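Local coordinates for intracellular sulfur oxidation protein DsrF (Allochromatium vinosum, PDB 2HY5), which has no established function but could take part in the oxidation of intracellular sulfur, as one of the three proteins of the DsrEFH complex, at residues B[46-54]-B[92-100]. Sequence-based numbering, arbitrary orientation.
Sequences DGVYQLTRG and LTQDDLVEI
With chi1 at 65°, Arg53 sets its CG between its own backbone N and carbonyl carbon, and an extended chi2 continues the chain so that its CG and CD methylenes lie against the carbonyl oxygens of Asp96 and Asp95; a bend at chi3 (-54°) then turns the guanidinium edge-on to Leu97. Arg53 NH1 comes 2.5 Å from Leu97 O, a spacing too short to be read with confidence, and a water that accepts a bond from Glu99 N also receives a weak one from Arg53 NH1. The backbones themselves illustrate how two loops can be joined by a single beta bridge, here between Thr52 and Leu97. Val98 N donates to Leu51 O at 2.9 Å, arriving almost straight on to the carbonyl, while Arg53 N donates to Asp96 O at 3.0 Å, about as straight at the hydrogen but off the axis of the carbonyl and tilted 23° from its plane. Each acceptor also takes a CA-H...O contact, Leu97 CA to Leu51 O at 3.2 Å and Thr52 CA to Asp96 O at 3.4 Å. On the inner side Leu97 CD2 packs against Leu51 CB at 4.0 Å, and both leucines rest on Val82 of the central parallel sheet. Farther along, Leu92 crosses Tyr49 at about a right angle, and Leu92 CD1 lies 3.7 Å from Tyr49 CE2; the same tyrosine stacks on Tyr38 of the DsrH chain. Asp96 OD2 forms a salt bridge with Arg75 of DsrH. The chemistry thus implies a junction whose register is set by two backbone hydrogen bonds, with side-chain packing accounting for much of the buried surface and aromatic and charged groups extending it into the DsrH interface.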
ATOM      1  N   ASP B  46       2.303 -13.654   5.510  1.00  9.23           N
ATOM      2  CA  ASP B  46       1.354 -13.107   6.480  1.00  9.26           C
ATOM      3  C   ASP B  46      -0.075 -13.571   6.253  1.00  8.82           C
ATOM      4  O   ASP B  46      -0.948 -13.339   7.087  1.00  8.62           O
ATOM      5  CB  ASP B  46       1.400 -11.574   6.508  1.00 10.91           C
ATOM      6  CG  ASP B  46       2.577 -11.037   7.307  1.00 13.58           C
ATOM      7  OD1 ASP B  46       3.196 -11.814   8.061  1.00 13.45           O
ATOM      8  OD2 ASP B  46       2.871  -9.828   7.183  1.00 15.65           O
ATOM      9  N   GLY B  47      -0.312 -14.230   5.125  1.00  7.28           N
ATOM     10  CA  GLY B  47      -1.643 -14.734   4.846  1.00  6.36           C
ATOM     11  C   GLY B  47      -2.069 -15.777   5.868  1.00  6.29           C
ATOM     12  O   GLY B  47      -3.262 -15.975   6.107  1.00  6.77           O
ATOM     13  N   VAL B  48      -1.104 -16.453   6.487  1.00  7.57           N
ATOM     14  CA  VAL B  48      -1.458 -17.466   7.477  1.00  6.75           C
ATOM     15  C   VAL B  48      -2.148 -16.823   8.681  1.00  6.96           C
ATOM     16  O   VAL B  48      -2.873 -17.484   9.411  1.00  6.27           O
ATOM     17  CB  VAL B  48      -0.223 -18.274   7.958  1.00  8.49           C
ATOM     18  CG1 VAL B  48       0.487 -18.897   6.748  1.00  9.43           C
ATOM     19  CG2 VAL B  48       0.725 -17.390   8.746  1.00  9.21           C
ATOM     20  N   TYR B  49      -1.922 -15.527   8.879  1.00  6.56           N
ATOM     21  CA  TYR B  49      -2.541 -14.811   9.990  1.00  6.37           C
ATOM     22  C   TYR B  49      -4.042 -14.646   9.761  1.00  6.62           C
ATOM     23  O   TYR B  49      -4.800 -14.366  10.695  1.00  5.79           O
ATOM     24  CB  TYR B  49      -1.885 -13.436  10.156  1.00  5.97           C
ATOM     25  CG  TYR B  49      -0.582 -13.454  10.928  1.00  7.51           C
ATOM     26  CD1 TYR B  49       0.514 -12.713  10.495  1.00  6.11           C
ATOM     27  CD2 TYR B  49      -0.467 -14.164  12.123  1.00  8.53           C
ATOM     28  CE1 TYR B  49       1.693 -12.672  11.229  1.00  6.00           C
ATOM     29  CE2 TYR B  49       0.704 -14.131  12.867  1.00  8.30           C
ATOM     30  CZ  TYR B  49       1.779 -13.381  12.416  1.00  8.32           C
ATOM     31  OH  TYR B  49       2.925 -13.326  13.165  1.00  9.59           O
ATOM     32  N   GLN B  50      -4.475 -14.802   8.513  1.00  6.24           N
ATOM     33  CA  GLN B  50      -5.895 -14.672   8.210  1.00  7.31           C
ATOM     34  C   GLN B  50      -6.708 -15.778   8.880  1.00  8.49           C
ATOM     35  O   GLN B  50      -7.909 -15.629   9.108  1.00  8.96           O
ATOM     36  CB  GLN B  50      -6.127 -14.729   6.699  1.00  6.99           C
ATOM     37  CG  GLN B  50      -5.618 -13.524   5.928  1.00  6.43           C
ATOM     38  CD  GLN B  50      -5.989 -13.595   4.456  1.00  5.56           C
ATOM     39  OE1 GLN B  50      -7.000 -14.192   4.093  1.00 10.12           O
ATOM     40  NE2 GLN B  50      -5.188 -12.967   3.607  1.00  9.42           N
ATOM     41  N   LEU B  51      -6.049 -16.884   9.208  1.00  7.80           N
ATOM     42  CA  LEU B  51      -6.739 -18.014   9.818  1.00  8.13           C
ATOM     43  C   LEU B  51      -6.594 -18.185  11.324  1.00  9.02           C
ATOM     44  O   LEU B  51      -6.936 -19.238  11.848  1.00  7.84           O
ATOM     45  CB  LEU B  51      -6.311 -19.315   9.135  1.00  9.66           C
ATOM     46  CG  LEU B  51      -6.623 -19.455   7.643  1.00  9.59           C
ATOM     47  CD1 LEU B  51      -6.112 -20.801   7.145  1.00 13.59           C
ATOM     48  CD2 LEU B  51      -8.122 -19.334   7.419  1.00 12.87           C
ATOM     49  N   THR B  52      -6.097 -17.171  12.027  1.00  8.24           N
ATOM     50  CA  THR B  52      -5.946 -17.297  13.474  1.00  9.19           C
ATOM     51  C   THR B  52      -7.302 -17.435  14.154  1.00  9.89           C
ATOM     52  O   THR B  52      -8.301 -16.870  13.704  1.00  9.73           O
ATOM     53  CB  THR B  52      -5.205 -16.087  14.090  1.00 12.78           C
ATOM     54  OG1 THR B  52      -5.938 -14.888  13.816  1.00 12.88           O
ATOM     55  CG2 THR B  52      -3.804 -15.974  13.520  1.00 11.13           C
ATOM     56  N   ARG B  53      -7.330 -18.193  15.241  1.00 11.62           N
ATOM     57  CA  ARG B  53      -8.565 -18.404  15.978  1.00 13.12           C
ATOM     58  C   ARG B  53      -8.715 -17.358  17.077  1.00 12.28           C
ATOM     59  O   ARG B  53      -7.736 -16.745  17.503  1.00 13.57           O
ATOM     60  CB  ARG B  53      -8.571 -19.808  16.591  1.00 26.22           C
ATOM     61  CG  ARG B  53      -7.506 -20.015  17.649  1.00 30.45           C
ATOM     62  CD  ARG B  53      -7.233 -21.490  17.940  1.00 35.13           C
ATOM     63  NE  ARG B  53      -8.430 -22.246  18.297  1.00 39.73           N
ATOM     64  CZ  ARG B  53      -9.238 -22.840  17.422  1.00 42.38           C
ATOM     65  NH1 ARG B  53      -8.982 -22.771  16.123  1.00 44.10           N
ATOM     66  NH2 ARG B  53     -10.300 -23.511  17.848  1.00 43.89           N
ATOM     67  N   GLY B  54      -9.950 -17.138  17.509  1.00 12.27           N
ATOM     68  CA  GLY B  54     -10.205 -16.192  18.584  1.00 13.16           C
ATOM     69  C   GLY B  54     -10.079 -14.705  18.308  1.00 13.29           C
ATOM     70  O   GLY B  54      -9.797 -13.926  19.220  1.00 13.27           O
ATOM     71  N   LEU B  92       3.768 -19.990  15.065  1.00 12.67           N
ATOM     72  CA  LEU B  92       2.423 -20.538  15.110  1.00 12.76           C
ATOM     73  C   LEU B  92       2.420 -22.017  14.763  1.00 13.39           C
ATOM     74  O   LEU B  92       3.344 -22.520  14.126  1.00 14.11           O
ATOM     75  CB  LEU B  92       1.512 -19.798  14.126  1.00 12.93           C
ATOM     76  CG  LEU B  92       1.334 -18.289  14.286  1.00 14.47           C
ATOM     77  CD1 LEU B  92       0.458 -17.779  13.155  1.00 15.60           C
ATOM     78  CD2 LEU B  92       0.706 -17.972  15.636  1.00 15.64           C
ATOM     79  N   THR B  93       1.374 -22.709  15.198  1.00 15.34           N
ATOM     80  CA  THR B  93       1.216 -24.124  14.903  1.00 15.80           C
ATOM     81  C   THR B  93      -0.209 -24.251  14.391  1.00 15.52           C
ATOM     82  O   THR B  93      -0.983 -23.292  14.476  1.00 14.38           O
ATOM     83  CB  THR B  93       1.391 -24.998  16.161  1.00 21.11           C
ATOM     84  OG1 THR B  93       0.280 -24.805  17.045  1.00 21.88           O
ATOM     85  CG2 THR B  93       2.673 -24.626  16.884  1.00 21.26           C
ATOM     86  N   GLN B  94      -0.573 -25.411  13.861  1.00 13.66           N
ATOM     87  CA  GLN B  94      -1.929 -25.558  13.354  1.00 15.19           C
ATOM     88  C   GLN B  94      -2.955 -25.339  14.464  1.00 15.86           C
ATOM     89  O   GLN B  94      -4.112 -25.012  14.195  1.00 14.78           O
ATOM     90  CB  GLN B  94      -2.123 -26.930  12.700  1.00 15.56           C
ATOM     91  CG  GLN B  94      -3.556 -27.173  12.225  1.00 16.86           C
ATOM     92  CD  GLN B  94      -3.639 -27.993  10.948  1.00 16.02           C
ATOM     93  OE1 GLN B  94      -2.953 -29.002  10.796  1.00 16.83           O
ATOM     94  NE2 GLN B  94      -4.496 -27.567  10.030  1.00 14.78           N
ATOM     95  N   ASP B  95      -2.524 -25.500  15.713  1.00 17.30           N
ATOM     96  CA  ASP B  95      -3.417 -25.303  16.852  1.00 17.84           C
ATOM     97  C   ASP B  95      -3.852 -23.846  17.005  1.00 16.49           C
ATOM     98  O   ASP B  95      -4.817 -23.552  17.711  1.00 17.36           O
ATOM     99  CB  ASP B  95      -2.744 -25.775  18.145  1.00 38.12           C
ATOM    100  CG  ASP B  95      -2.813 -27.282  18.325  1.00 42.72           C
ATOM    101  OD1 ASP B  95      -2.370 -28.018  17.418  1.00 46.89           O
ATOM    102  OD2 ASP B  95      -3.315 -27.732  19.376  1.00 46.70           O
ATOM    103  N   ASP B  96      -3.142 -22.936  16.343  1.00 14.18           N
ATOM    104  CA  ASP B  96      -3.466 -21.512  16.414  1.00 13.90           C
ATOM    105  C   ASP B  96      -4.462 -21.096  15.341  1.00 12.74           C
ATOM    106  O   ASP B  96      -4.947 -19.961  15.336  1.00 11.13           O
ATOM    107  CB  ASP B  96      -2.201 -20.666  16.245  1.00 19.33           C
ATOM    108  CG  ASP B  96      -1.260 -20.772  17.428  1.00 22.41           C
ATOM    109  OD1 ASP B  96      -0.133 -21.278  17.244  1.00 22.64           O
ATOM    110  OD2 ASP B  96      -1.652 -20.344  18.534  1.00 23.84           O
ATOM    111  N   LEU B  97      -4.766 -22.014  14.432  1.00 10.86           N
ATOM    112  CA  LEU B  97      -5.672 -21.717  13.333  1.00 10.19           C
ATOM    113  C   LEU B  97      -7.071 -22.271  13.536  1.00 10.40           C
ATOM    114  O   LEU B  97      -7.280 -23.211  14.305  1.00 11.15           O
ATOM    115  CB  LEU B  97      -5.091 -22.270  12.031  1.00 11.57           C
ATOM    116  CG  LEU B  97      -3.621 -21.914  11.800  1.00 10.22           C
ATOM    117  CD1 LEU B  97      -3.122 -22.600  10.545  1.00 11.75           C
ATOM    118  CD2 LEU B  97      -3.458 -20.401  11.699  1.00 10.10           C
ATOM    119  N   VAL B  98      -8.030 -21.679  12.837  1.00  9.37           N
ATOM    120  CA  VAL B  98      -9.408 -22.123  12.926  1.00  9.96           C
ATOM    121  C   VAL B  98      -9.560 -23.409  12.128  1.00 10.84           C
ATOM    122  O   VAL B  98      -8.751 -23.713  11.243  1.00 10.54           O
ATOM    123  CB  VAL B  98     -10.387 -21.080  12.337  1.00 13.46           C
ATOM    124  CG1 VAL B  98     -10.279 -19.765  13.100  1.00 14.46           C
ATOM    125  CG2 VAL B  98     -10.097 -20.873  10.853  1.00 13.18           C
ATOM    126  N   GLU B  99     -10.590 -24.174  12.459  1.00 12.20           N
ATOM    127  CA  GLU B  99     -10.869 -25.406  11.743  1.00 12.99           C
ATOM    128  C   GLU B  99     -11.951 -25.064  10.735  1.00 12.96           C
ATOM    129  O   GLU B  99     -12.838 -24.261  11.019  1.00 12.99           O
ATOM    130  CB  GLU B  99     -11.367 -26.487  12.704  1.00 23.33           C
ATOM    131  CG  GLU B  99     -10.334 -26.928  13.723  1.00 29.10           C
ATOM    132  CD  GLU B  99     -10.830 -28.062  14.596  1.00 35.12           C
ATOM    133  OE1 GLU B  99     -11.812 -27.855  15.340  1.00 38.75           O
ATOM    134  OE2 GLU B  99     -10.240 -29.162  14.535  1.00 38.86           O
ATOM    135  N   ILE B 100     -11.865 -25.659   9.552  1.00  9.39           N
ATOM    136  CA  ILE B 100     -12.849 -25.417   8.510  1.00  8.93           C
ATOM    137  C   ILE B 100     -13.438 -26.761   8.106  1.00  9.68           C
ATOM    138  O   ILE B 100     -12.754 -27.602   7.511  1.00 10.07           O
ATOM    139  CB  ILE B 100     -12.200 -24.726   7.295  1.00  9.18           C
ATOM    140  CG1 ILE B 100     -11.649 -23.363   7.722  1.00  8.56           C
ATOM    141  CG2 ILE B 100     -13.215 -24.585   6.163  1.00  7.76           C
ATOM    142  CD1 ILE B 100     -10.934 -22.602   6.609  1.00  8.66           C
TER
HETATM  143  O   HOH W   1     -12.062 -23.523  14.902  1.00 19.75           O